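Local coordinates for ZYRO0G01672p (Zygosaccharomyces rouxii, PDB 4U8T), which binds RNA carrying N6-methyladenosine through its YTH domain, the part crystallised here, and probably serves as a reader of methylated mRNA, at residues K56-A61 and R144-I149. Residues are numbered along the deposited sequence; the frame is centred on the assembly and turned at random.
Sequences KRLSEA and RDTQEI. With nucleotides of chain G.
R57 reaches from helix 52-63 to T146 and also to G3 of chain G, an example of how one arginine can join two pieces of a fold while reading a base. CG stands anti to the backbone N (chi1 -178°) and the chain bends at chi3, which brings the guanidinium round to G3 of chain G. There NH1 of R57 gives a nearly straight bond (170°) to N7 of G3, 3.0 Å away, and NH2 of R57 one of 2.8 Å to O6 of the same base, the paired recognition of a guanine's Hoogsteen edge. NH1 of R57 also donates to OG1 of T146 at 3.1 Å, a more bent bond (135°) whose acceptor is tilted from the guanidinium plane. With OG1 lying between its own backbone N and carbonyl carbon, T146 presents this oxygen to the arginine. On its other branch, CG2 of T146 rests 4.0 Å from CG of L58, a small apolar contact. A methionine in place of R57 would probably leave N7 and O6 of the guanine without these donors and the threonine hydroxyl without its cross-segment partner.

T146 belongs to a type II turn, R144 to Q147, that also faces the RNA. D145 N donates to OP2 of C5 of chain G (2.8 Å), and C4 of that cytosine lies over one face of the R144 guanidinium, toward its rim. Backbone hydrogen bonds of T146 and Q147 with V30, and of I149 with F28, tie the segment to strand 27-33 of the mixed sheet, strand 148-149 forming one margin, while A61 of helix 52-63 packs on R27 and on I71 of strand 71-77.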
ATOM      1  N   LYS A  56      -7.085 -12.220  -3.652  1.00 23.02           N
ATOM      2  CA  LYS A  56      -6.809 -13.136  -4.744  1.00 21.22           C
ATOM      3  C   LYS A  56      -5.907 -12.456  -5.763  1.00 24.18           C
ATOM      4  O   LYS A  56      -4.973 -13.060  -6.281  1.00 20.23           O
ATOM      5  CB  LYS A  56      -8.122 -13.605  -5.381  1.00 20.36           C
ATOM      6  CG  LYS A  56      -7.971 -14.577  -6.551  1.00 26.49           C
ATOM      7  CD  LYS A  56      -9.256 -15.343  -6.816  1.00 32.45           C
ATOM      8  CE  LYS A  56      -9.645 -15.341  -8.286  1.00 31.81           C
ATOM      9  NZ  LYS A  56      -8.635 -16.008  -9.133  1.00 28.61           N
ATOM     10  N   ARG A  57      -6.166 -11.175  -5.990  1.00 19.35           N
ATOM     11  CA  ARG A  57      -5.413 -10.390  -6.930  1.00 19.33           C
ATOM     12  C   ARG A  57      -3.968 -10.192  -6.460  1.00 22.16           C
ATOM     13  O   ARG A  57      -3.024 -10.374  -7.225  1.00 21.20           O
ATOM     14  CB  ARG A  57      -6.120  -9.052  -7.148  1.00 17.75           C
ATOM     15  CG  ARG A  57      -5.466  -8.145  -8.144  1.00 12.65           C
ATOM     16  CD  ARG A  57      -6.314  -6.961  -8.491  1.00 17.57           C
ATOM     17  NE  ARG A  57      -7.529  -7.337  -9.195  1.00 15.50           N
ATOM     18  CZ  ARG A  57      -8.738  -7.329  -8.659  1.00 16.88           C
ATOM     19  NH1 ARG A  57      -8.903  -6.957  -7.407  1.00 19.20           N
ATOM     20  NH2 ARG A  57      -9.778  -7.698  -9.379  1.00 16.67           N
ATOM     21  N   LEU A  58      -3.802  -9.836  -5.200  1.00 19.31           N
ATOM     22  CA  LEU A  58      -2.493  -9.620  -4.627  1.00 18.97           C
ATOM     23  C   LEU A  58      -1.721 -10.917  -4.497  1.00 21.90           C
ATOM     24  O   LEU A  58      -0.525 -10.961  -4.707  1.00 22.74           O
ATOM     25  CB  LEU A  58      -2.620  -8.950  -3.260  1.00 22.26           C
ATOM     26  CG  LEU A  58      -3.191  -7.536  -3.154  1.00 16.57           C
ATOM     27  CD1 LEU A  58      -3.296  -7.134  -1.711  1.00 16.56           C
ATOM     28  CD2 LEU A  58      -2.358  -6.545  -3.909  1.00 12.24           C
ATOM     29  N   SER A  59      -2.418 -11.979  -4.140  1.00 20.79           N
ATOM     30  CA  SER A  59      -1.792 -13.283  -3.985  1.00 20.21           C
ATOM     31  C   SER A  59      -1.218 -13.730  -5.312  1.00 23.19           C
ATOM     32  O   SER A  59      -0.082 -14.178  -5.390  1.00 27.63           O
ATOM     33  CB  SER A  59      -2.799 -14.288  -3.436  1.00 23.65           C
ATOM     34  OG  SER A  59      -2.253 -15.571  -3.340  1.00 31.76           O
ATOM     35  N   GLU A  60      -2.007 -13.590  -6.364  1.00 24.54           N
ATOM     36  CA  GLU A  60      -1.562 -13.972  -7.687  1.00 23.84           C
ATOM     37  C   GLU A  60      -0.399 -13.131  -8.175  1.00 25.00           C
ATOM     38  O   GLU A  60       0.517 -13.663  -8.760  1.00 26.93           O
ATOM     39  CB  GLU A  60      -2.719 -13.917  -8.658  1.00 18.75           C
ATOM     40  CG  GLU A  60      -3.671 -15.072  -8.455  1.00 27.35           C
ATOM     41  CD  GLU A  60      -4.912 -14.975  -9.282  1.00 30.48           C
ATOM     42  OE1 GLU A  60      -5.008 -14.038 -10.089  1.00 33.59           O
ATOM     43  OE2 GLU A  60      -5.790 -15.843  -9.121  1.00 38.30           O
ATOM     44  N   ALA A  61      -0.420 -11.825  -7.930  1.00 25.33           N
ATOM     45  CA  ALA A  61       0.679 -10.971  -8.361  1.00 22.65           C
ATOM     46  C   ALA A  61       1.969 -11.273  -7.622  1.00 25.93           C
ATOM     47  O   ALA A  61       3.040 -11.211  -8.197  1.00 28.96           O
ATOM     48  CB  ALA A  61       0.320  -9.530  -8.176  1.00 17.17           C
ATOM     49  N   ARG A 144      -9.629   2.374  -6.727  1.00 14.80           N
ATOM     50  CA  ARG A 144     -10.202   1.445  -5.800  1.00 16.68           C
ATOM     51  C   ARG A 144      -9.076   0.661  -5.177  1.00 16.59           C
ATOM     52  O   ARG A 144      -7.943   0.708  -5.638  1.00 13.59           O
ATOM     53  CB  ARG A 144     -11.188   0.509  -6.499  1.00 21.05           C
ATOM     54  CG  ARG A 144     -12.560   1.090  -6.755  1.00 21.10           C
ATOM     55  CD  ARG A 144     -13.456   0.053  -7.354  1.00 25.60           C
ATOM     56  NE  ARG A 144     -14.902   0.319  -7.297  1.00 34.85           N
ATOM     57  CZ  ARG A 144     -15.623   0.690  -6.239  1.00 38.87           C
ATOM     58  NH1 ARG A 144     -15.090   0.874  -5.036  1.00 32.34           N
ATOM     59  NH2 ARG A 144     -16.924   0.881  -6.396  1.00 36.68           N
ATOM     60  N   ASP A 145      -9.410  -0.044  -4.113  1.00 15.40           N
ATOM     61  CA  ASP A 145      -8.528  -0.961  -3.444  1.00 14.61           C
ATOM     62  C   ASP A 145      -7.966  -2.007  -4.407  1.00 19.98           C
ATOM     63  O   ASP A 145      -8.702  -2.618  -5.159  1.00 19.54           O
ATOM     64  CB  ASP A 145      -9.291  -1.599  -2.290  1.00 15.20           C
ATOM     65  CG  ASP A 145      -8.466  -2.544  -1.502  1.00 18.64           C
ATOM     66  OD1 ASP A 145      -7.284  -2.270  -1.305  1.00 21.60           O
ATOM     67  OD2 ASP A 145      -8.999  -3.571  -1.074  1.00 19.79           O
ATOM     68  N   THR A 146      -6.644  -2.166  -4.377  1.00 19.57           N
ATOM     69  CA  THR A 146      -5.849  -3.054  -5.237  1.00 17.24           C
ATOM     70  C   THR A 146      -5.854  -2.639  -6.708  1.00 18.56           C
ATOM     71  O   THR A 146      -5.630  -3.436  -7.600  1.00 16.97           O
ATOM     72  CB  THR A 146      -6.242  -4.571  -5.118  1.00 15.59           C
ATOM     73  OG1 THR A 146      -7.531  -4.823  -5.667  1.00 12.31           O
ATOM     74  CG2 THR A 146      -6.219  -5.000  -3.698  1.00 16.25           C
ATOM     75  N   GLN A 147      -6.044  -1.357  -6.948  1.00 17.27           N
ATOM     76  CA  GLN A 147      -5.766  -0.806  -8.243  1.00 13.19           C
ATOM     77  C   GLN A 147      -4.287  -0.801  -8.533  1.00 16.88           C
ATOM     78  O   GLN A 147      -3.512  -0.250  -7.765  1.00 16.37           O
ATOM     79  CB  GLN A 147      -6.307   0.597  -8.329  1.00 14.42           C
ATOM     80  CG  GLN A 147      -5.819   1.319  -9.540  1.00 16.91           C
ATOM     81  CD  GLN A 147      -6.307   0.716 -10.819  1.00 16.60           C
ATOM     82  OE1 GLN A 147      -7.497   0.677 -11.087  1.00 15.28           O
ATOM     83  NE2 GLN A 147      -5.383   0.238 -11.620  1.00 17.52           N
ATOM     84  N   GLU A 148      -3.899  -1.393  -9.657  1.00 18.91           N
ATOM     85  CA  GLU A 148      -2.496  -1.465 -10.022  1.00 17.83           C
ATOM     86  C   GLU A 148      -2.001  -0.185 -10.699  1.00 21.87           C
ATOM     87  O   GLU A 148      -2.707   0.432 -11.490  1.00 21.97           O
ATOM     88  CB  GLU A 148      -2.223  -2.663 -10.927  1.00 15.48           C
ATOM     89  CG  GLU A 148      -0.750  -2.784 -11.276  1.00 17.81           C
ATOM     90  CD  GLU A 148      -0.340  -4.077 -11.913  1.00 28.34           C
ATOM     91  OE1 GLU A 148      -1.201  -4.928 -12.196  1.00 30.87           O
ATOM     92  OE2 GLU A 148       0.869  -4.246 -12.134  1.00 26.11           O
ATOM     93  N   ILE A 149      -0.768   0.187 -10.366  1.00 20.73           N
ATOM     94  CA  ILE A 149      -0.126   1.374 -10.878  1.00 20.25           C
ATOM     95  C   ILE A 149       1.071   0.993 -11.726  1.00 23.17           C
ATOM     96  O   ILE A 149       1.851   0.127 -11.343  1.00 20.82           O
ATOM     97  CB  ILE A 149       0.332   2.261  -9.726  1.00 17.41           C
ATOM     98  CG1 ILE A 149      -0.770   2.408  -8.722  1.00 18.18           C
ATOM     99  CG2 ILE A 149       0.771   3.612 -10.191  1.00 19.69           C
ATOM    100  CD1 ILE A 149      -0.228   2.726  -7.391  1.00 24.59           C
TER
ATOM    101  P     C G   5     -12.651   0.917  -2.180  1.00 21.05           P
ATOM    102  OP1   C G   5     -14.010   1.137  -2.676  1.00 23.02           O
ATOM    103  OP2   C G   5     -11.848  -0.161  -2.721  1.00 20.22           O
ATOM    104  O5'   C G   5     -11.832   2.255  -2.329  1.00 18.18           O
ATOM    105  C5'   C G   5     -12.438   3.521  -2.169  1.00 17.42           C
ATOM    106  C4'   C G   5     -12.122   4.392  -3.342  1.00 19.92           C
ATOM    107  O4'   C G   5     -12.752   3.867  -4.507  1.00 25.60           O
ATOM    108  C3'   C G   5     -12.557   5.840  -3.300  1.00 20.69           C
ATOM    109  O3'   C G   5     -11.580   6.604  -2.624  1.00 20.35           O
ATOM    110  C2'   C G   5     -12.676   6.221  -4.777  1.00 25.04           C
ATOM    111  O2'   C G   5     -11.480   6.808  -5.248  1.00 25.73           O
ATOM    112  C1'   C G   5     -12.850   4.865  -5.469  1.00 24.38           C
ATOM    113  N1    C G   5     -14.089   4.671  -6.228  1.00 29.24           N
ATOM    114  C2    C G   5     -13.854   4.173  -7.504  1.00 30.72           C
ATOM    115  O2    C G   5     -12.685   3.977  -7.856  1.00 27.67           O
ATOM    116  N3    C G   5     -14.878   3.899  -8.323  1.00 29.81           N
ATOM    117  C4    C G   5     -16.094   4.109  -7.888  1.00 30.53           C
ATOM    118  N4    C G   5     -17.056   3.835  -8.750  1.00 27.08           N
ATOM    119  C5    C G   5     -16.361   4.618  -6.583  1.00 37.88           C
ATOM    120  C6    C G   5     -15.338   4.892  -5.765  1.00 31.30           C
ATOM    121  P     G G   3     -19.468  -7.428  -3.911  1.00 34.78           P
ATOM    122  OP1   G G   3     -20.604  -6.857  -3.192  1.00 33.58           O
ATOM    123  OP2   G G   3     -19.209  -7.130  -5.321  1.00 28.78           O
ATOM    124  O5'   G G   3     -18.256  -6.893  -3.065  1.00 34.58           O
ATOM    125  C5'   G G   3     -16.955  -7.405  -3.232  1.00 21.23           C
ATOM    126  C4'   G G   3     -15.944  -6.488  -2.597  1.00 18.75           C
ATOM    127  O4'   G G   3     -14.651  -6.833  -3.141  1.00 20.21           O
ATOM    128  C3'   G G   3     -16.158  -5.020  -2.940  1.00 17.22           C
ATOM    129  O3'   G G   3     -15.577  -4.217  -1.932  1.00 24.84           O
ATOM    130  C2'   G G   3     -15.340  -4.860  -4.197  1.00 17.52           C
ATOM    131  O2'   G G   3     -14.938  -3.543  -4.463  1.00 24.02           O
ATOM    132  C1'   G G   3     -14.144  -5.745  -3.885  1.00 20.03           C
ATOM    133  N9    G G   3     -13.469  -6.242  -5.084  1.00 15.59           N
ATOM    134  C8    G G   3     -12.127  -6.202  -5.318  1.00 16.23           C
ATOM    135  N7    G G   3     -11.782  -6.710  -6.451  1.00 18.14           N
ATOM    136  C5    G G   3     -12.990  -7.113  -7.003  1.00 18.85           C
ATOM    137  C6    G G   3     -13.272  -7.731  -8.230  1.00 19.02           C
ATOM    138  O6    G G   3     -12.498  -8.071  -9.103  1.00 19.11           O
ATOM    139  N1    G G   3     -14.621  -7.958  -8.385  1.00 20.69           N
ATOM    140  C2    G G   3     -15.586  -7.634  -7.482  1.00 19.89           C
ATOM    141  N2    G G   3     -16.845  -7.916  -7.786  1.00 21.28           N
ATOM    142  N3    G G   3     -15.336  -7.068  -6.350  1.00 19.43           N
ATOM    143  C4    G G   3     -14.035  -6.839  -6.167  1.00 17.10           C
ATOM    144  C2  6MZ G   4     -10.488  -2.019   6.333  1.00 18.86           C
ATOM    145  C4  6MZ G   4     -10.601  -2.302   4.020  1.00 22.36           C
ATOM    146  C5  6MZ G   4      -9.582  -3.331   4.102  1.00 23.02           C
ATOM    147  O1P 6MZ G   4     -16.972  -4.542   0.033  1.00 31.11           O
ATOM    148  O2P 6MZ G   4     -17.350  -2.435  -1.319  1.00 23.51           O
ATOM    149  N9  6MZ G   4     -10.911  -2.193   2.732  1.00 19.89           N
ATOM    150  N3  6MZ G   4     -10.993  -1.692   5.156  1.00 20.41           N
ATOM    151  N1  6MZ G   4      -9.568  -2.960   6.477  1.00 21.42           N
ATOM    152  C6  6MZ G   4      -9.069  -3.644   5.440  1.00 21.23           C
ATOM    153  N6  6MZ G   4      -8.135  -4.588   5.617  1.00 20.24           N
ATOM    154  C9  6MZ G   4      -7.747  -4.960   6.950  1.00 22.05           C
ATOM    155  N7  6MZ G   4      -9.372  -3.760   2.850  1.00 21.65           N
ATOM    156  C8  6MZ G   4     -10.193  -3.073   2.042  1.00 20.55           C
ATOM    157  O5' 6MZ G   4     -15.314  -2.802   0.099  1.00 25.28           O
ATOM    158  C5' 6MZ G   4     -14.117  -2.288  -0.452  1.00 17.97           C
ATOM    159  C4' 6MZ G   4     -13.465  -1.332   0.496  1.00 18.55           C
ATOM    160  O4' 6MZ G   4     -12.905  -2.066   1.580  1.00 23.48           O
ATOM    161  C1' 6MZ G   4     -11.929  -1.290   2.193  1.00 19.41           C
ATOM    162  C2' 6MZ G   4     -11.395  -0.310   1.163  1.00 17.37           C
ATOM    163  O2' 6MZ G   4     -11.613   0.992   1.666  1.00 19.44           O
ATOM    164  C3' 6MZ G   4     -12.294  -0.543  -0.052  1.00 19.15           C
ATOM    165  O3' 6MZ G   4     -12.712   0.675  -0.618  1.00 19.26           O
ATOM    166  P   6MZ G   4     -16.423  -3.468  -0.808  1.00 21.55           P
TER